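Local coordinates for protein putative acetamidase/formamidase (Yersinia enterocolitica subsp. palearctica serotype O:3, PDB 5UBU) that probably hydrolyses carbon-nitrogen bonds, other than peptide bonds, in linear amides, at residues G99-R112 with F237-W251. Residues are numbered along the deposited sequence; the frame is centred on the assembly and turned at random.
Sequences GDVIAVYIESMLPR and FASITTIKVDLIKNW
Val-101 and Ile-248 begin a long antiparallel ladder between strands 101-111 and 239-248, whose segment axes run at 171°, almost exactly antiparallel. From there to Tyr-105 and Lys-244, hydrogen-bonded and non-hydrogen-bonded pairs alternate regularly. A classic beta bulge then lets Glu-107 and Ser-108 both face Thr-242: Glu-107 N donates to Thr-242 O (2.9 Å), while Thr-242 N donates to Ser-108 O (3.0 Å). At the bulge Glu-107 OE2 lies beside Thr-242 CG2, and OE1 forms a salt bridge with Arg-55 NE.

The tight side is the buried face of Ile-102, Val-104, Ile-106, Ile-243, Val-245 and Leu-247. Beta-branched Ile and Val suit an extended strand; these and Leu-247 suit the core. A chi1 of -60° sets Ile-102 CG1 beside the backbone N and turns CG2 to Val-245 CG1 (3.6 Å), while Ile-102 CD1 reaches Leu-247 CD1 (3.8 Å). Further along, the selenomethionine Met-109 bends its CE methyl toward Thr-241 OG1.

On the reverse face, the part around Tyr-105, Lys-244, Ser-108 and Leu-110 is looser and more exposed. Its Val-101 and Ile-248 end is buried, Trp-251 CE3 packing against Val-101 CG2 (3.6 Å).

Asp-100 suits the ladder's end because its two oxygens serve different partners, each somewhat out of the carboxylate plane. OD1 takes Asn-250 N on its anti side (2.9 Å, 175°); OD2 salt-bridges Lys-249 NZ on its syn side (2.8 Å) and also accepts Glu-97 N.

Both strands lie inside a mixed sheet, with strand 55-59 flanking 239-248 and strand 203-208 flanking 101-111. Strands 169-175 and 214-222 of a second sheet pack against the aliphatic face.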
ATOM      1  N   GLY B  99      17.165  -7.297 -25.654  1.00 47.27           N
ATOM      2  CA  GLY B  99      17.776  -8.470 -25.040  1.00 47.41           C
ATOM      3  C   GLY B  99      19.167  -8.156 -24.522  1.00 47.67           C
ATOM      4  O   GLY B  99      19.725  -8.937 -23.745  1.00 48.34           O
ATOM      5  N   ASP B 100      19.735  -7.030 -24.976  1.00 47.29           N
ATOM      6  CA  ASP B 100      21.064  -6.582 -24.542  1.00 47.05           C
ATOM      7  C   ASP B 100      20.945  -5.734 -23.284  1.00 45.48           C
ATOM      8  O   ASP B 100      19.845  -5.526 -22.752  1.00 45.14           O
ATOM      9  CB  ASP B 100      21.779  -5.777 -25.648  1.00 47.64           C
ATOM     10  CG  ASP B 100      22.123  -6.625 -26.872  1.00 48.98           C
ATOM     11  OD1 ASP B 100      22.050  -7.869 -26.778  1.00 49.56           O
ATOM     12  OD2 ASP B 100      22.494  -6.047 -27.922  1.00 49.36           O
ATOM     13  N   VAL B 101      22.094  -5.265 -22.806  1.00 44.90           N
ATOM     14  CA  VAL B 101      22.161  -4.434 -21.620  1.00 44.43           C
ATOM     15  C   VAL B 101      23.176  -3.322 -21.824  1.00 44.89           C
ATOM     16  O   VAL B 101      24.276  -3.567 -22.330  1.00 46.76           O
ATOM     17  CB  VAL B 101      22.582  -5.261 -20.391  1.00 44.38           C
ATOM     18  CG1 VAL B 101      22.850  -4.373 -19.188  1.00 43.69           C
ATOM     19  CG2 VAL B 101      21.512  -6.285 -20.053  1.00 44.35           C
ATOM     20  N   ILE B 102      22.797  -2.103 -21.441  1.00 43.17           N
ATOM     21  CA  ILE B 102      23.692  -0.965 -21.524  1.00 42.64           C
ATOM     22  C   ILE B 102      24.341  -0.837 -20.155  1.00 41.68           C
ATOM     23  O   ILE B 102      23.645  -0.793 -19.146  1.00 40.95           O
ATOM     24  CB  ILE B 102      22.942   0.344 -21.808  1.00 42.47           C
ATOM     25  CG1 ILE B 102      22.189   0.271 -23.136  1.00 43.12           C
ATOM     26  CG2 ILE B 102      23.907   1.529 -21.804  1.00 43.46           C
ATOM     27  CD1 ILE B 102      23.072   0.072 -24.358  1.00 43.98           C
ATOM     28  N   ALA B 103      25.669  -0.795 -20.122  1.00 41.97           N
ATOM     29  CA  ALA B 103      26.404  -0.628 -18.877  1.00 41.79           C
ATOM     30  C   ALA B 103      26.847   0.825 -18.840  1.00 41.40           C
ATOM     31  O   ALA B 103      27.521   1.284 -19.757  1.00 41.56           O
ATOM     32  CB  ALA B 103      27.606  -1.559 -18.829  1.00 42.79           C
ATOM     33  N   VAL B 104      26.463   1.548 -17.793  1.00 40.83           N
ATOM     34  CA  VAL B 104      26.829   2.957 -17.671  1.00 40.81           C
ATOM     35  C   VAL B 104      27.700   3.159 -16.443  1.00 40.74           C
ATOM     36  O   VAL B 104      27.219   3.097 -15.311  1.00 40.13           O
ATOM     37  CB  VAL B 104      25.582   3.862 -17.563  1.00 40.08           C
ATOM     38  CG1 VAL B 104      25.994   5.328 -17.470  1.00 40.22           C
ATOM     39  CG2 VAL B 104      24.659   3.640 -18.752  1.00 40.11           C
ATOM     40  N   TYR B 105      28.988   3.386 -16.672  1.00 41.44           N
ATOM     41  CA  TYR B 105      29.928   3.631 -15.587  1.00 41.97           C
ATOM     42  C   TYR B 105      30.126   5.129 -15.431  1.00 41.71           C
ATOM     43  O   TYR B 105      30.560   5.788 -16.355  1.00 42.13           O
ATOM     44  CB  TYR B 105      31.268   2.920 -15.831  1.00 43.24           C
ATOM     45  CG  TYR B 105      32.342   3.335 -14.859  1.00 44.33           C
ATOM     46  CD1 TYR B 105      32.195   3.096 -13.499  1.00 44.63           C
ATOM     47  CD2 TYR B 105      33.518   3.942 -15.295  1.00 46.22           C
ATOM     48  CE1 TYR B 105      33.166   3.490 -12.585  1.00 45.61           C
ATOM     49  CE2 TYR B 105      34.505   4.327 -14.387  1.00 47.14           C
ATOM     50  CZ  TYR B 105      34.316   4.099 -13.035  1.00 46.64           C
ATOM     51  OH  TYR B 105      35.267   4.473 -12.122  1.00 47.40           O
ATOM     52  N   ILE B 106      29.788   5.663 -14.262  1.00 41.26           N
ATOM     53  CA  ILE B 106      29.949   7.091 -14.003  1.00 41.46           C
ATOM     54  C   ILE B 106      31.367   7.311 -13.469  1.00 43.19           C
ATOM     55  O   ILE B 106      31.737   6.754 -12.435  1.00 43.67           O
ATOM     56  CB  ILE B 106      28.897   7.605 -13.004  1.00 39.98           C
ATOM     57  CG1 ILE B 106      27.478   7.291 -13.519  1.00 38.73           C
ATOM     58  CG2 ILE B 106      29.073   9.103 -12.783  1.00 40.42           C
ATOM     59  CD1 ILE B 106      26.367   7.624 -12.541  1.00 37.84           C
ATOM     60  N   GLU B 107      32.164   8.100 -14.185  1.00 44.25           N
ATOM     61  CA  GLU B 107      33.538   8.358 -13.766  1.00 46.30           C
ATOM     62  C   GLU B 107      33.625   9.491 -12.776  1.00 46.41           C
ATOM     63  O   GLU B 107      34.308   9.379 -11.753  1.00 46.45           O
ATOM     64  CB  GLU B 107      34.428   8.739 -14.952  1.00 47.84           C
ATOM     65  CG  GLU B 107      34.623   7.672 -16.011  1.00 48.66           C
ATOM     66  CD  GLU B 107      35.600   8.105 -17.079  1.00 50.60           C
ATOM     67  OE1 GLU B 107      35.753   7.380 -18.091  1.00 51.74           O
ATOM     68  OE2 GLU B 107      36.209   9.187 -16.920  1.00 51.39           O
ATOM     69  N   SER B 108      32.947  10.589 -13.110  1.00 46.25           N
ATOM     70  CA  SER B 108      32.975  11.790 -12.302  1.00 46.94           C
ATOM     71  C   SER B 108      31.779  12.704 -12.538  1.00 47.47           C
ATOM     72  O   SER B 108      31.104  12.625 -13.570  1.00 45.50           O
ATOM     73  CB  SER B 108      34.252  12.562 -12.622  1.00 47.55           C
ATOM     74  OG  SER B 108      34.319  12.863 -14.005  1.00 46.80           O
HETATM   75  N   MSE B 109      31.541  13.578 -11.560  1.00 49.74           N
HETATM   76  CA  MSE B 109      30.444  14.537 -11.596  1.00 50.51           C
HETATM   77  C   MSE B 109      30.916  15.792 -10.916  1.00 51.53           C
HETATM   78  O   MSE B 109      31.264  15.771  -9.734  1.00 51.87           O
HETATM   79  CB  MSE B 109      29.233  13.966 -10.866  1.00 50.02           C
HETATM   80  CG  MSE B 109      28.587  12.823 -11.633  1.00 50.49           C
HETATM   81 SE   MSE B 109      26.978  12.217 -10.680  1.00 53.19          SE
HETATM   82  CE  MSE B 109      25.847  13.799 -10.963  1.00 52.19           C
ATOM     83  N   LEU B 110      30.958  16.892 -11.661  1.00 52.31           N
ATOM     84  CA  LEU B 110      31.399  18.179 -11.119  1.00 53.85           C
ATOM     85  C   LEU B 110      30.299  19.213 -11.331  1.00 53.36           C
ATOM     86  O   LEU B 110      29.492  19.070 -12.251  1.00 55.13           O
ATOM     87  CB  LEU B 110      32.673  18.648 -11.826  1.00 55.80           C
ATOM     88  CG  LEU B 110      33.884  17.705 -11.783  1.00 56.09           C
ATOM     89  CD1 LEU B 110      35.011  18.236 -12.647  1.00 57.12           C
ATOM     90  CD2 LEU B 110      34.331  17.467 -10.343  1.00 57.10           C
ATOM     91  N   PRO B 111      30.238  20.244 -10.469  1.00 52.78           N
ATOM     92  CA  PRO B 111      29.218  21.278 -10.672  1.00 52.32           C
ATOM     93  C   PRO B 111      29.583  22.116 -11.886  1.00 52.55           C
ATOM     94  O   PRO B 111      30.762  22.376 -12.121  1.00 53.22           O
ATOM     95  CB  PRO B 111      29.255  22.095  -9.374  1.00 53.61           C
ATOM     96  CG  PRO B 111      30.564  21.785  -8.740  1.00 54.50           C
ATOM     97  CD  PRO B 111      30.986  20.427  -9.211  1.00 53.60           C
ATOM     98  N   ARG B 112      28.572  22.514 -12.650  1.00 51.87           N
ATOM     99  CA  ARG B 112      28.765  23.281 -13.873  1.00 51.53           C
ATOM    100  C   ARG B 112      28.363  24.735 -13.682  1.00 51.66           C
ATOM    101  O   ARG B 112      27.391  25.027 -12.989  1.00 51.27           O
ATOM    102  CB  ARG B 112      27.947  22.622 -14.990  1.00 50.47           C
ATOM    103  CG  ARG B 112      28.248  23.118 -16.396  1.00 50.99           C
ATOM    104  CD  ARG B 112      27.628  22.197 -17.432  1.00 49.79           C
ATOM    105  NE  ARG B 112      26.170  22.155 -17.350  1.00 49.05           N
ATOM    106  CZ  ARG B 112      25.332  22.975 -17.997  1.00 49.66           C
ATOM    107  NH1 ARG B 112      25.780  23.918 -18.821  1.00 50.58           N
ATOM    108  NH2 ARG B 112      24.017  22.828 -17.836  1.00 49.42           N
ATOM    109  N   PHE B 237      21.215  20.214  -9.121  1.00 48.70           N
ATOM    110  CA  PHE B 237      22.218  21.095  -9.739  1.00 49.21           C
ATOM    111  C   PHE B 237      22.576  20.691 -11.175  1.00 48.49           C
ATOM    112  O   PHE B 237      22.304  19.578 -11.614  1.00 46.98           O
ATOM    113  CB  PHE B 237      23.487  21.197  -8.855  1.00 49.79           C
ATOM    114  CG  PHE B 237      24.433  20.020  -8.962  1.00 49.40           C
ATOM    115  CD1 PHE B 237      24.043  18.746  -8.610  1.00 48.49           C
ATOM    116  CD2 PHE B 237      25.754  20.214  -9.346  1.00 50.23           C
ATOM    117  CE1 PHE B 237      24.931  17.676  -8.699  1.00 48.18           C
ATOM    118  CE2 PHE B 237      26.645  19.140  -9.418  1.00 49.91           C
ATOM    119  CZ  PHE B 237      26.228  17.876  -9.087  1.00 48.83           C
ATOM    120  N   ALA B 238      23.154  21.652 -11.895  1.00 49.29           N
ATOM    121  CA  ALA B 238      23.614  21.474 -13.253  1.00 49.06           C
ATOM    122  C   ALA B 238      25.024  20.898 -13.113  1.00 49.09           C
ATOM    123  O   ALA B 238      25.817  21.416 -12.321  1.00 49.30           O
ATOM    124  CB  ALA B 238      23.630  22.804 -13.983  1.00 50.07           C
ATOM    125  N   SER B 239      25.336  19.844 -13.874  1.00 48.69           N
ATOM    126  CA  SER B 239      26.643  19.182 -13.757  1.00 48.92           C
ATOM    127  C   SER B 239      27.339  18.823 -15.048  1.00 48.99           C
ATOM    128  O   SER B 239      26.752  18.866 -16.127  1.00 49.09           O
ATOM    129  CB  SER B 239      26.472  17.852 -13.018  1.00 48.01           C
ATOM    130  OG  SER B 239      25.826  16.889 -13.847  1.00 47.06           O
ATOM    131  N   ILE B 240      28.609  18.450 -14.888  1.00 49.14           N
ATOM    132  CA  ILE B 240      29.455  17.963 -15.958  1.00 49.37           C
ATOM    133  C   ILE B 240      29.652  16.514 -15.539  1.00 48.58           C
ATOM    134  O   ILE B 240      30.527  16.208 -14.725  1.00 48.80           O
ATOM    135  CB  ILE B 240      30.811  18.694 -16.052  1.00 50.53           C
ATOM    136  CG1 ILE B 240      30.597  20.196 -16.287  1.00 51.50           C
ATOM    137  CG2 ILE B 240      31.648  18.095 -17.180  1.00 50.64           C
ATOM    138  CD1 ILE B 240      31.866  21.016 -16.351  1.00 52.75           C
ATOM    139  N   THR B 241      28.797  15.638 -16.054  1.00 47.84           N
ATOM    140  CA  THR B 241      28.833  14.211 -15.735  1.00 47.15           C
ATOM    141  C   THR B 241      29.541  13.466 -16.845  1.00 47.44           C
ATOM    142  O   THR B 241      29.117  13.531 -17.997  1.00 47.72           O
ATOM    143  CB  THR B 241      27.409  13.644 -15.569  1.00 45.99           C
ATOM    144  OG1 THR B 241      26.757  14.313 -14.482  1.00 45.84           O
ATOM    145  CG2 THR B 241      27.441  12.155 -15.301  1.00 45.39           C
ATOM    146  N   THR B 242      30.617  12.767 -16.489  1.00 47.62           N
ATOM    147  CA  THR B 242      31.386  11.982 -17.442  1.00 47.93           C
ATOM    148  C   THR B 242      31.079  10.509 -17.224  1.00 47.30           C
ATOM    149  O   THR B 242      31.243   9.995 -16.119  1.00 47.03           O
ATOM    150  CB  THR B 242      32.901  12.240 -17.306  1.00 48.89           C
ATOM    151  OG1 THR B 242      33.173  13.615 -17.576  1.00 49.54           O
ATOM    152  CG2 THR B 242      33.696  11.396 -18.306  1.00 49.37           C
ATOM    153  N   ILE B 243      30.638   9.839 -18.286  1.00 47.26           N
ATOM    154  CA  ILE B 243      30.287   8.420 -18.232  1.00 46.94           C
ATOM    155  C   ILE B 243      31.002   7.598 -19.298  1.00 47.88           C
ATOM    156  O   ILE B 243      31.481   8.144 -20.299  1.00 48.79           O
ATOM    157  CB  ILE B 243      28.762   8.215 -18.420  1.00 45.96           C
ATOM    158  CG1 ILE B 243      28.291   8.744 -19.783  1.00 46.13           C
ATOM    159  CG2 ILE B 243      27.994   8.906 -17.308  1.00 45.51           C
ATOM    160  CD1 ILE B 243      26.813   8.554 -20.043  1.00 45.55           C
ATOM    161  N   LYS B 244      31.087   6.290 -19.056  1.00 48.05           N
ATOM    162  CA  LYS B 244      31.677   5.347 -20.007  1.00 48.74           C
ATOM    163  C   LYS B 244      30.518   4.374 -20.242  1.00 47.76           C
ATOM    164  O   LYS B 244      30.011   3.762 -19.303  1.00 47.20           O
ATOM    165  CB  LYS B 244      32.902   4.619 -19.427  1.00 49.94           C
ATOM    166  CG  LYS B 244      33.970   4.195 -20.430  1.00 51.38           C
ATOM    167  CD  LYS B 244      34.702   2.894 -20.115  1.00 52.42           C
ATOM    168  CE  LYS B 244      36.002   2.740 -20.905  1.00 53.91           C
ATOM    169  NZ  LYS B 244      36.439   1.321 -20.998  1.00 54.56           N
ATOM    170  N   VAL B 245      30.080   4.258 -21.486  1.00 47.69           N
ATOM    171  CA  VAL B 245      28.952   3.404 -21.839  1.00 47.17           C
ATOM    172  C   VAL B 245      29.442   2.207 -22.636  1.00 47.89           C
ATOM    173  O   VAL B 245      30.164   2.379 -23.619  1.00 48.89           O
ATOM    174  CB  VAL B 245      27.935   4.200 -22.681  1.00 46.88           C
ATOM    175  CG1 VAL B 245      26.721   3.340 -23.035  1.00 46.72           C
ATOM    176  CG2 VAL B 245      27.514   5.465 -21.937  1.00 46.28           C
ATOM    177  N   ASP B 246      29.063   0.999 -22.219  1.00 47.72           N
ATOM    178  CA  ASP B 246      29.483  -0.202 -22.927  1.00 48.70           C
ATOM    179  C   ASP B 246      28.223  -1.054 -23.148  1.00 48.62           C
ATOM    180  O   ASP B 246      27.130  -0.689 -22.687  1.00 47.33           O
ATOM    181  CB  ASP B 246      30.599  -0.927 -22.167  1.00 49.09           C
ATOM    182  CG  ASP B 246      31.499  -1.801 -23.092  1.00 50.26           C
ATOM    183  OD1 ASP B 246      31.020  -2.325 -24.126  1.00 50.54           O
ATOM    184  OD2 ASP B 246      32.707  -1.968 -22.766  1.00 50.79           O
ATOM    185  N   LEU B 247      28.370  -2.158 -23.882  1.00 49.70           N
ATOM    186  CA  LEU B 247      27.249  -3.014 -24.232  1.00 50.19           C
ATOM    187  C   LEU B 247      27.522  -4.478 -23.938  1.00 51.52           C
ATOM    188  O   LEU B 247      28.556  -5.010 -24.338  1.00 52.53           O
ATOM    189  CB  LEU B 247      26.988  -2.860 -25.728  1.00 50.59           C
ATOM    190  CG  LEU B 247      25.830  -3.622 -26.373  1.00 50.85           C
ATOM    191  CD1 LEU B 247      24.505  -3.122 -25.832  1.00 49.98           C
ATOM    192  CD2 LEU B 247      25.882  -3.452 -27.875  1.00 51.72           C
ATOM    193  N   ILE B 248      26.583  -5.119 -23.237  1.00 50.51           N
ATOM    194  CA  ILE B 248      26.659  -6.542 -22.903  1.00 51.58           C
ATOM    195  C   ILE B 248      25.585  -7.209 -23.750  1.00 52.08           C
ATOM    196  O   ILE B 248      24.411  -6.864 -23.671  1.00 50.35           O
ATOM    197  CB  ILE B 248      26.430  -6.818 -21.402  1.00 50.14           C
ATOM    198  CG1 ILE B 248      27.547  -6.177 -20.565  1.00 50.70           C
ATOM    199  CG2 ILE B 248      26.395  -8.322 -21.148  1.00 50.75           C
ATOM    200  CD1 ILE B 248      27.243  -6.105 -19.085  1.00 49.25           C
ATOM    201  N   LYS B 249      25.997  -8.169 -24.560  1.00 55.73           N
ATOM    202  CA  LYS B 249      25.087  -8.846 -25.466  1.00 56.84           C
ATOM    203  C   LYS B 249      24.309  -9.983 -24.837  1.00 56.90           C
ATOM    204  O   LYS B 249      24.843 -10.749 -24.040  1.00 57.19           O
ATOM    205  CB  LYS B 249      25.867  -9.414 -26.656  1.00 59.49           C
ATOM    206  CG  LYS B 249      26.675  -8.394 -27.457  1.00 61.28           C
ATOM    207  CD  LYS B 249      25.846  -7.322 -28.159  1.00 60.72           C
ATOM    208  CE  LYS B 249      24.950  -7.894 -29.254  1.00 61.59           C
ATOM    209  NZ  LYS B 249      24.217  -6.832 -29.983  1.00 61.47           N
ATOM    210  N   ASN B 250      23.032 -10.060 -25.201  1.00 57.12           N
ATOM    211  CA  ASN B 250      22.135 -11.134 -24.800  1.00 57.73           C
ATOM    212  C   ASN B 250      22.179 -11.507 -23.304  1.00 56.96           C
ATOM    213  O   ASN B 250      22.543 -12.619 -22.938  1.00 57.39           O
ATOM    214  CB  ASN B 250      22.466 -12.349 -25.694  1.00 60.99           C
ATOM    215  CG  ASN B 250      21.416 -13.435 -25.648  1.00 61.67           C
ATOM    216  OD1 ASN B 250      20.231 -13.177 -25.411  1.00 60.83           O
ATOM    217  ND2 ASN B 250      21.841 -14.661 -25.920  1.00 64.01           N
ATOM    218  N   TRP B 251      21.813 -10.547 -22.458  1.00 56.47           N
ATOM    219  CA  TRP B 251      21.754 -10.728 -20.995  1.00 56.47           C
ATOM    220  C   TRP B 251      20.365 -10.235 -20.607  1.00 56.10           C
ATOM    221  O   TRP B 251      20.122  -9.038 -20.517  1.00 54.16           O
ATOM    222  CB  TRP B 251      22.906  -9.982 -20.302  1.00 55.96           C
ATOM    223  CG  TRP B 251      22.967 -10.141 -18.813  1.00 54.61           C
ATOM    224  CD1 TRP B 251      22.691 -11.267 -18.102  1.00 54.82           C
ATOM    225  CD2 TRP B 251      23.480  -9.192 -17.870  1.00 54.10           C
ATOM    226  NE1 TRP B 251      22.915 -11.053 -16.763  1.00 53.66           N
ATOM    227  CE2 TRP B 251      23.408  -9.788 -16.594  1.00 53.12           C
ATOM    228  CE3 TRP B 251      23.977  -7.884 -17.978  1.00 54.65           C
ATOM    229  CZ2 TRP B 251      23.806  -9.118 -15.425  1.00 52.18           C
ATOM    230  CZ3 TRP B 251      24.365  -7.215 -16.809  1.00 53.25           C
ATOM    231  CH2 TRP B 251      24.280  -7.839 -15.556  1.00 52.03           C
TER